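Local coordinates for mandelate racemase/muconate lactonizing protein (Paenibacillus sp., PDB 3V5C) that probably dehydrates galacturonate, as a magnesium-dependent enzyme of the enolase superfamily in which a capping domain is joined to a modified TIM barrel, at residues Ser348-Glu353 and His358-Pro363; Gly314-Ile319 and Asp338-Glu343; Arg84-Glu89 and Trp294-Glu299. The protein carries 1 engineered substitution. All blocks are in the same frame, centred on the assembly; numbering follows the deposited sequence. Where two conformers were deposited one is given.

Contact 1 of 3, residues Ser348-Glu353 and His358-Pro363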
loop_
_atom_site.group_PDB
_atom_site.type_symbol
_atom_site.label_atom_id
_atom_site.label_comp_id
_atom_site.label_asym_id
_atom_site.label_seq_id
_atom_site.Cartn_x
_atom_site.Cartn_y
_atom_site.Cartn_z
ATOM N N SER A 348 7.081 1.630 -16.246
ATOM C CA SER A 348 7.208 0.470 -17.134
ATOM C C SER A 348 8.361 -0.476 -16.769
ATOM O O SER A 348 8.432 -1.611 -17.262
ATOM C CB SER A 348 7.346 0.933 -18.582
ATOM O OG SER A 348 8.582 1.578 -18.785
ATOM N N GLY A 349 9.265 -0.020 -15.909
ATOM C CA GLY A 349 10.310 -0.898 -15.406
ATOM C C GLY A 349 9.760 -2.016 -14.528
ATOM O O GLY A 349 10.410 -3.040 -14.330
ATOM N N TYR A 350 8.559 -1.817 -13.988
ATOM C CA TYR A 350 7.892 -2.830 -13.180
ATOM C C TYR A 350 6.979 -3.683 -14.050
ATOM O O TYR A 350 6.378 -3.188 -15.001
ATOM C CB TYR A 350 7.017 -2.171 -12.107
ATOM C CG TYR A 350 7.775 -1.449 -11.011
ATOM C CD1 TYR A 350 8.346 -0.192 -11.226
ATOM C CD2 TYR A 350 7.879 -2.009 -9.744
ATOM C CE1 TYR A 350 9.026 0.476 -10.210
ATOM C CE2 TYR A 350 8.558 -1.349 -8.728
ATOM C CZ TYR A 350 9.127 -0.109 -8.965
ATOM O OH TYR A 350 9.796 0.537 -7.938
ATOM N N ARG A 351 6.855 -4.962 -13.711
ATOM C CA ARG A 351 5.869 -5.799 -14.374
ATOM C C ARG A 351 5.224 -6.779 -13.399
ATOM O O ARG A 351 5.807 -7.110 -12.358
ATOM C CB ARG A 351 6.493 -6.525 -15.565
ATOM C CG ARG A 351 7.655 -7.417 -15.202
ATOM C CD ARG A 351 8.282 -8.069 -16.449
ATOM N NE ARG A 351 9.210 -9.122 -16.054
ATOM C CZ ARG A 351 8.855 -10.388 -15.870
ATOM N NH1 ARG A 351 7.597 -10.757 -16.067
ATOM N NH2 ARG A 351 9.756 -11.287 -15.495
ATOM N N ILE A 352 4.008 -7.213 -13.729
ATOM C CA ILE A 352 3.282 -8.205 -12.936
ATOM C C ILE A 352 3.262 -9.548 -13.660
ATOM O O ILE A 352 2.973 -9.618 -14.863
ATOM C CB ILE A 352 1.805 -7.807 -12.689
ATOM C CG1 ILE A 352 1.676 -6.381 -12.146
ATOM C CG2 ILE A 352 1.128 -8.831 -11.775
ATOM C CD1 ILE A 352 2.481 -6.125 -10.896
ATOM N N GLU A 353 3.564 -10.614 -12.936
ATOM C CA GLU A 353 3.529 -11.949 -13.520
ATOM C C GLU A 353 3.255 -12.952 -12.410
ATOM O O GLU A 353 3.895 -12.925 -11.361
ATOM C CB GLU A 353 4.845 -12.266 -14.252
ATOM C CG GLU A 353 4.892 -13.651 -14.890
ATOM C CD GLU A 353 6.267 -13.994 -15.473
ATOM O OE1 GLU A 353 6.922 -13.099 -16.043
ATOM O OE2 GLU A 353 6.693 -15.163 -15.359
ATOM N N HIS A 358 7.486 -7.545 -10.197
ATOM C CA HIS A 358 8.919 -7.581 -10.417
ATOM C C HIS A 358 9.468 -6.168 -10.343
ATOM O O HIS A 358 9.166 -5.333 -11.179
ATOM C CB HIS A 358 9.230 -8.225 -11.774
ATOM C CG HIS A 358 8.906 -9.683 -11.819
ATOM N ND1 HIS A 358 9.867 -10.653 -12.006
ATOM C CD2 HIS A 358 7.734 -10.341 -11.651
ATOM C CE1 HIS A 358 9.298 -11.845 -11.976
ATOM N NE2 HIS A 358 8.007 -11.686 -11.750
ATOM N N VAL A 359 10.229 -5.900 -9.291
ATOM C CA VAL A 359 10.796 -4.574 -9.062
ATOM C C VAL A 359 12.117 -4.469 -9.831
ATOM O O VAL A 359 12.972 -5.334 -9.674
ATOM C CB VAL A 359 11.043 -4.346 -7.553
ATOM C CG1 VAL A 359 11.572 -2.932 -7.313
ATOM C CG2 VAL A 359 9.756 -4.548 -6.758
ATOM N N PRO A 360 12.280 -3.433 -10.661
ATOM C CA PRO A 360 13.517 -3.310 -11.457
ATOM C C PRO A 360 14.724 -2.966 -10.575
ATOM O O PRO A 360 14.560 -2.392 -9.496
ATOM C CB PRO A 360 13.212 -2.122 -12.392
ATOM C CG PRO A 360 12.219 -1.296 -11.607
ATOM C CD PRO A 360 11.333 -2.344 -10.962
ATOM N N ALA A 361 15.924 -3.331 -11.021
ATOM C CA ALA A 361 17.139 -3.039 -10.272
ATOM C C ALA A 361 17.747 -1.690 -10.645
ATOM O O ALA A 361 18.922 -1.427 -10.361
ATOM C CB ALA A 361 18.164 -4.151 -10.481
ATOM N N THR A 362 16.932 -0.825 -11.226
ATOM C CA THR A 362 17.366 0.501 -11.639
ATOM C C THR A 362 17.452 1.477 -10.456
ATOM O O THR A 362 16.925 1.211 -9.382
ATOM C CB THR A 362 16.425 1.039 -12.710
ATOM O OG1 THR A 362 15.087 0.822 -12.279
ATOM C CG2 THR A 362 16.623 0.257 -14.016
ATOM N N PRO A 363 18.154 2.600 -10.642
ATOM C CA PRO A 363 18.442 3.451 -9.484
ATOM C C PRO A 363 17.199 4.036 -8.818
ATOM O O PRO A 363 16.176 4.302 -9.471
ATOM C CB PRO A 363 19.301 4.580 -10.082
ATOM C CG PRO A 363 19.898 3.978 -11.340
ATOM C CD PRO A 363 18.820 3.081 -11.871
HETATM O O HOH W 1 10.885 -5.486 -13.490
HETATM O O HOH W 2 6.371 -13.982 -11.127
#

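Contact 2 of 3, residues Gly314-Ile319 and Asp338-Glu343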
loop_
_atom_site.group_PDB
_atom_site.type_symbol
_atom_site.label_atom_id
_atom_site.label_comp_id
_atom_site.label_asym_id
_atom_site.label_seq_id
_atom_site.Cartn_x
_atom_site.Cartn_y
_atom_site.Cartn_z
ATOM N N GLY A 314 -5.402 4.915 -3.315
ATOM C CA GLY A 314 -5.545 6.345 -3.524
ATOM C C GLY A 314 -4.242 7.005 -3.922
ATOM O O GLY A 314 -4.216 8.187 -4.246
ATOM N N ASN A 315 -3.167 6.233 -3.923
ATOM C CA ASN A 315 -1.877 6.785 -4.316
ATOM C C ASN A 315 -1.039 5.754 -5.057
ATOM O O ASN A 315 -0.482 4.811 -4.459
ATOM C CB ASN A 315 -1.135 7.322 -3.084
ATOM C CG ASN A 315 0.099 8.102 -3.448
ATOM O OD1 ASN A 315 0.803 7.780 -4.420
ATOM N ND2 ASN A 315 0.389 9.143 -2.659
ATOM N N ALA A 316 -0.964 5.907 -6.377
ATOM C CA ALA A 316 -0.280 4.936 -7.212
ATOM C C ALA A 316 1.177 4.789 -6.812
ATOM O O ALA A 316 1.729 3.692 -6.873
ATOM C CB ALA A 316 -0.397 5.305 -8.691
ATOM N N TYR A 317 1.788 5.885 -6.376
ATOM C CA TYR A 317 3.217 5.848 -6.072
ATOM C C TYR A 317 3.518 4.841 -4.967
ATOM O O TYR A 317 4.565 4.205 -4.959
ATOM C CB TYR A 317 3.701 7.233 -5.656
ATOM C CG TYR A 317 5.195 7.316 -5.447
ATOM C CD1 TYR A 317 5.757 7.068 -4.199
ATOM C CD2 TYR A 317 6.040 7.616 -6.512
ATOM C CE1 TYR A 317 7.125 7.149 -4.012
ATOM C CE2 TYR A 317 7.435 7.694 -6.339
ATOM C CZ TYR A 317 7.951 7.456 -5.078
ATOM O OH TYR A 317 9.306 7.528 -4.876
ATOM N N GLY A 318 2.587 4.693 -4.026
ATOM C CA GLY A 318 2.785 3.796 -2.900
ATOM C C GLY A 318 2.953 2.337 -3.268
ATOM O O GLY A 318 3.529 1.567 -2.503
ATOM N N ILE A 319 2.430 1.940 -4.429
ATOM C CA ILE A 319 2.606 0.580 -4.896
ATOM C C ILE A 319 4.083 0.237 -5.047
ATOM O O ILE A 319 4.552 -0.814 -4.566
ATOM C CB ILE A 319 1.888 0.408 -6.242
ATOM C CG1 ILE A 319 0.387 0.633 -6.043
ATOM C CG2 ILE A 319 2.200 -0.970 -6.849
ATOM C CD1 ILE A 319 -0.372 0.690 -7.385
ATOM N N ASP A 338 -3.168 -1.622 -7.446
ATOM C CA ASP A 338 -4.227 -0.995 -8.235
ATOM C C ASP A 338 -3.578 -0.621 -9.573
ATOM O O ASP A 338 -2.501 -0.027 -9.596
ATOM C CB ASP A 338 -4.710 0.265 -7.498
ATOM C CG ASP A 338 -6.107 0.715 -7.904
ATOM O OD1 ASP A 338 -6.849 -0.054 -8.568
ATOM O OD2 ASP A 338 -6.467 1.857 -7.518
ATOM N N ASP A 339 -4.215 -0.979 -10.689
ATOM C CA ASP A 339 -3.648 -0.721 -12.010
ATOM C C ASP A 339 -3.919 0.724 -12.430
ATOM O O ASP A 339 -5.034 1.071 -12.813
ATOM C CB ASP A 339 -4.248 -1.683 -13.032
ATOM C CG ASP A 339 -3.583 -1.592 -14.389
ATOM O OD1 ASP A 339 -2.788 -0.660 -14.642
ATOM O OD2 ASP A 339 -3.860 -2.468 -15.235
ATOM N N ILE A 340 -2.895 1.564 -12.331
ATOM C CA ILE A 340 -3.054 2.996 -12.543
ATOM C C ILE A 340 -2.028 3.529 -13.515
ATOM O O ILE A 340 -0.876 3.106 -13.512
ATOM C CB ILE A 340 -2.900 3.760 -11.211
ATOM C CG1 ILE A 340 -4.012 3.329 -10.251
ATOM C CG2 ILE A 340 -2.982 5.271 -11.442
ATOM C CD1 ILE A 340 -3.765 3.735 -8.799
ATOM N N THR A 341 -2.451 4.482 -14.339
ATOM C CA THR A 341 -1.511 5.158 -15.219
ATOM C C THR A 341 -1.515 6.633 -14.863
ATOM O O THR A 341 -2.510 7.319 -15.040
ATOM C CB THR A 341 -1.866 4.947 -16.713
ATOM O OG1 THR A 341 -1.681 3.562 -17.042
ATOM C CG2 THR A 341 -0.951 5.784 -17.593
ATOM N N ILE A 342 -0.397 7.103 -14.312
ATOM C CA ILE A 342 -0.260 8.508 -13.987
ATOM C C ILE A 342 0.547 9.199 -15.083
ATOM O O ILE A 342 1.639 8.748 -15.433
ATOM C CB ILE A 342 0.483 8.680 -12.627
ATOM C CG1 ILE A 342 -0.291 8.003 -11.484
ATOM C CG2 ILE A 342 0.725 10.158 -12.317
ATOM C CD1 ILE A 342 -1.662 8.591 -11.187
ATOM N N GLU A 343 0.024 10.300 -15.609
ATOM C CA GLU A 343 0.724 11.030 -16.663
ATOM C C GLU A 343 2.046 11.588 -16.149
ATOM O O GLU A 343 2.085 12.228 -15.107
ATOM C CB GLU A 343 -0.162 12.146 -17.225
ATOM C CG GLU A 343 -1.363 11.614 -17.992
ATOM C CD GLU A 343 -0.954 10.652 -19.088
ATOM O OE1 GLU A 343 -0.237 11.089 -20.014
ATOM O OE2 GLU A 343 -1.324 9.460 -19.011
HETATM O O HOH W 3 -5.162 3.504 -5.775
#

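Contact 3 of 3, residues Arg84-Glu89 and Trp294-Glu299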
loop_
_atom_site.group_PDB
_atom_site.type_symbol
_atom_site.label_atom_id
_atom_site.label_comp_id
_atom_site.label_asym_id
_atom_site.label_seq_id
_atom_site.Cartn_x
_atom_site.Cartn_y
_atom_site.Cartn_z
ATOM N N ARG A 84 21.357 7.510 14.188
ATOM C CA ARG A 84 21.182 6.098 13.868
ATOM C C ARG A 84 21.095 5.801 12.373
ATOM O O ARG A 84 21.017 4.643 11.971
ATOM C CB ARG A 84 19.962 5.543 14.609
ATOM C CG ARG A 84 20.050 5.738 16.122
ATOM C CD ARG A 84 18.781 5.309 16.840
ATOM N NE ARG A 84 18.486 3.890 16.662
ATOM C CZ ARG A 84 18.920 2.931 17.472
ATOM N NH1 ARG A 84 19.674 3.238 18.519
ATOM N NH2 ARG A 84 18.602 1.664 17.235
ATOM N N GLY A 85 21.124 6.841 11.545
ATOM C CA GLY A 85 21.046 6.642 10.109
ATOM C C GLY A 85 19.597 6.600 9.675
ATOM O O GLY A 85 19.273 6.156 8.574
ATOM N N ARG A 86 18.724 7.060 10.565
ATOM C CA ARG A 86 17.303 7.146 10.267
ATOM C C ARG A 86 16.891 8.573 9.934
ATOM O O ARG A 86 17.271 9.527 10.618
ATOM C CB ARG A 86 16.474 6.612 11.441
ATOM C CG ARG A 86 16.683 5.124 11.707
ATOM C CD ARG A 86 15.833 4.627 12.870
ATOM N NE ARG A 86 16.292 5.124 14.166
ATOM C CZ ARG A 86 15.897 6.270 14.715
ATOM N NH1 ARG A 86 15.037 7.054 14.078
ATOM N NH2 ARG A 86 16.363 6.639 15.900
ATOM N N LEU A 87 16.105 8.713 8.879
ATOM C CA LEU A 87 15.600 10.023 8.498
ATOM C C LEU A 87 14.773 10.597 9.628
ATOM O O LEU A 87 13.856 9.936 10.143
ATOM C CB LEU A 87 14.754 9.911 7.238
ATOM C CG LEU A 87 14.296 11.247 6.692
ATOM C CD1 LEU A 87 15.495 12.006 6.130
ATOM C CD2 LEU A 87 13.280 11.009 5.595
ATOM N N ARG A 88 15.094 11.827 10.029
ATOM C CA ARG A 88 14.390 12.446 11.143
ATOM C C ARG A 88 12.898 12.599 10.853
ATOM O O ARG A 88 12.491 12.967 9.746
ATOM C CB ARG A 88 14.997 13.801 11.520
ATOM C CG ARG A 88 16.365 13.696 12.170
ATOM C CD ARG A 88 16.969 15.067 12.317
ATOM N NE ARG A 88 18.385 15.002 12.650
ATOM C CZ ARG A 88 18.862 15.078 13.884
ATOM N NH1 ARG A 88 18.028 15.215 14.906
ATOM N NH2 ARG A 88 20.170 15.017 14.095
ATOM N N GLU A 89 12.117 12.311 11.887
ATOM C CA GLU A 89 10.663 12.395 11.878
ATOM C C GLU A 89 10.136 13.635 11.158
ATOM O O GLU A 89 9.189 13.560 10.371
ATOM C CB GLU A 89 10.159 12.396 13.328
ATOM C CG GLU A 89 8.678 12.526 13.453
ATOM C CD GLU A 89 7.965 11.230 13.146
ATOM O OE1 GLU A 89 8.645 10.176 13.073
ATOM O OE2 GLU A 89 6.725 11.268 12.987
ATOM N N TRP A 294 7.881 2.669 8.389
ATOM C CA TRP A 294 7.673 1.250 8.121
ATOM C C TRP A 294 8.949 0.415 8.264
ATOM O O TRP A 294 8.888 -0.738 8.674
ATOM C CB TRP A 294 7.040 1.051 6.737
ATOM C CG TRP A 294 5.580 0.724 6.804
ATOM C CD1 TRP A 294 4.551 1.498 6.360
ATOM C CD2 TRP A 294 5.001 -0.471 7.335
ATOM N NE1 TRP A 294 3.343 0.851 6.588
ATOM C CE2 TRP A 294 3.595 -0.359 7.180
ATOM C CE3 TRP A 294 5.528 -1.629 7.926
ATOM C CZ2 TRP A 294 2.716 -1.351 7.608
ATOM C CZ3 TRP A 294 4.640 -2.631 8.345
ATOM C CH2 TRP A 294 3.252 -2.484 8.172
ATOM N N MET A 295 10.109 0.987 7.946
ATOM C CA MET A 295 11.343 0.248 8.206
ATOM C C MET A 295 11.475 -0.106 9.698
ATOM O O MET A 295 11.788 -1.257 10.064
ATOM C CB MET A 295 12.549 1.060 7.738
ATOM C CG MET A 295 12.642 1.099 6.217
ATOM S SD MET A 295 13.883 2.267 5.593
ATOM C CE MET A 295 15.299 1.867 6.615
ATOM N N GLU A 296 11.219 0.872 10.554
ATOM C CA GLU A 296 11.319 0.661 11.999
ATOM C C GLU A 296 10.198 -0.242 12.500
ATOM O O GLU A 296 10.425 -1.186 13.266
ATOM C CB GLU A 296 11.308 1.997 12.748
ATOM C CG GLU A 296 12.522 2.866 12.467
ATOM C CD GLU A 296 12.477 4.197 13.188
ATOM O OE1 GLU A 296 12.044 4.237 14.362
ATOM O OE2 GLU A 296 12.877 5.206 12.568
ATOM N N LEU A 297 8.982 0.047 12.059
ATOM C CA LEU A 297 7.832 -0.759 12.440
ATOM C C LEU A 297 7.993 -2.227 12.026
ATOM O O LEU A 297 7.727 -3.141 12.816
ATOM C CB LEU A 297 6.560 -0.149 11.853
ATOM C CG LEU A 297 5.290 -0.960 12.110
ATOM C CD1 LEU A 297 5.018 -1.056 13.604
ATOM C CD2 LEU A 297 4.144 -0.271 11.398
ATOM N N GLY A 298 8.450 -2.447 10.799
ATOM C CA GLY A 298 8.623 -3.790 10.282
ATOM C C GLY A 298 9.585 -4.592 11.124
ATOM O O GLY A 298 9.370 -5.781 11.357
ATOM N N GLU A 299 10.661 -3.954 11.571
ATOM C CA GLU A 299 11.601 -4.617 12.476
ATOM C C GLU A 299 10.917 -5.053 13.770
ATOM O O GLU A 299 11.120 -6.177 14.237
ATOM C CB GLU A 299 12.797 -3.715 12.790
ATOM C CG GLU A 299 13.775 -3.617 11.636
ATOM C CD GLU A 299 15.071 -2.930 12.016
ATOM O OE1 GLU A 299 15.160 -2.409 13.150
ATOM O OE2 GLU A 299 15.999 -2.918 11.174
#

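Contact 1 of 3, residues Ser348-Glu353 and His358-Pro363
The carbonyl oxygen of His358 takes a weak bond from Arg351 N at 3.4 Å and a firmer one from water 1 at 2.9 Å, and the CA-H of Tyr350 also points at it. Water 1 also donates to Gly349 O, bridging the segments just beyond the paired residues. The firmer half of this antiparallel hydrogen-bonded pair runs the other way: His358 N gives Arg351 O a straight bond of 2.8 Å. Strands 351-353 and 356-359 form a beta hairpin whose second strand pairs antiparallel with strand 126-135. On one face of the hairpin, Arg351 folds over His358. Its CG sits between the backbone N and the carbonyl carbon (chi1 59°), and the extended chain carries the guanidinium flat onto the imidazole, planes 25° apart, with Arg351 NH2 3.5 Å from His358 ND1. Glu353 closes the guanidinium edge through a salt bridge from OE1 to NH1, modelled too short for its length to be trusted. Water 2, in the plane of the imidazole, ties His358 NE2 to Glu353 O. Farther along, Pro360 CD stands over the centre of the Tyr350 ring, 3.4 Å from the centroid, a CH-pi contact almost on the ring normal, while Val359 CG1 lies 3.7 Å from Tyr350 CE2. The phenol hydroxyl bonds to Phe365 O, and Tyr320 meets the ring edge-to-face. With an alanine for Tyr350, Pro360 CD is likely to lose its aromatic face and Phe365 O its hydroxyl partner. The stacked arginine would tend to keep His358 neutral, an effect that nearby Glu353 may partly offset.

Contact 2 of 3, residues Gly314-Ile319 and Asp338-Glu343
Ile340 holds CG1 anti to its carbonyl carbon (chi1 -63°) and continues nearly straight to CD1 (chi2 165°), which brings that methyl within 3.7 Å of Ala316 CB. CG2, on the other branch, comes to 3.8 Å from the same Ala316 CB, and the alanine methyl therefore nests in the fork of the isoleucine instead of meeting one tip. Two residues on, Ile342 points to the same side of its strand and lays CG1 3.9 Å from Ala316 CB, completing a small apolar seat for Ala316. Ile319, one turn later, reaches across with an extended chain (chi2 171°) and sets CD1 only 3.2 Å from Asp338 O, a tight methyl-to-carbonyl contact. No direct hydrogen bond joins the two segments. Their polar link is water 3, which accepts from Gly314 N at 2.8 Å and donates to Asp338 OD2 at 2.7 Å; that carboxylate oxygen also forms a salt bridge with Arg26, which probably favours its charged state. The positive phi of Gly314 would jam a CB against the preceding carbonyl, and it turns the chain into Asn315, whose OD1 caps Tyr317 N through a weak bond of 2.9 Å. The contact is buried and lies at the junction of the two domains. Residues 314-319 carry the chain from barrel strand 307-308 into helix 317-325, whereas strand 340-342, just past barrel strand 335-337, pairs antiparallel with strand 14-30 of the capping sheet. Cys43 and Val45, on strand 42-52 of that sheet, extend the packing around Ile340 and Ile342.

Contact 3 of 3, residues Arg84-Glu89 and Trp294-Glu299
Arg86 and Glu296 are the two residues that meet here, joining the loop before helix 92-107 to helix 291-303 of the barrel domain, and the loop reaches them by way of Arg84 and Gly85. Arg84 brings its side chain round until its NE lies 3.5 Å from Arg86 NE, each at the edge of the other guanidinium and in its plane. Gly85 follows with a positive phi of 87°, where a CB would run into the carbonyl oxygen before it, and the chain turns there. Arg86 then points at helix 291-303. Its chain bends at the third torsion (chi3 -71°), and the flank of the bend, not the guanidinium alone, faces the acid: CD lies 3.0 Å from Glu296 OE2, and NH1 makes a weak, bent hydrogen bond of 3.2 Å to that same oxygen, part of a salt bridge. Carboxylate and guanidinium planes stand 62° apart, with Glu296 OE1 over one guanidinium face, so the pair lacks the flat, two-pronged geometry of an ideal arginine–carboxylate bridge. Asp82 holds Arg86 more firmly through its own salt bridge to NH1, and also accepts from Arg84 N. Leu87 turns into the protein against Leu80 and Thr292, leaving its carbonyl to Arg92. Glu89, at the end of the loop, keeps its OE1 6.5 Å from Glu296 OE2, two like charges with Arg92 close to both, in a salt bridge with Glu296 and in a long, weak ion pair with Glu89. A partly exposed chain of alternating charges thus runs from Asp82 through Arg86 and Glu296 to Arg92; the neighbouring acids would ease the crowding of the arginines, and between residues 84-89 and 294-299 the link is mainly electrostatic.

Contacts 1 and 2 are near neighbours, with centres about 14 Å apart and nearest atoms about 6 Å; contact 3 lies about 25 Å and 24 Å from them between centres. Helix 317-325 is common ground: it starts in contact 2, its Tyr320 and His324 meet Tyr350 of contact 1, and its Leu325 touches Trp294 and Met295 in the helix of contact 3. Along the chain, contact 2 tethers the barrel to the capping sheet, the hairpin of contact 1 then returns to strand 126-135, and contact 3 ties an earlier loop to a barrel helix. The magnesium ligands Glu238 and Asp261 belong to none of these segments.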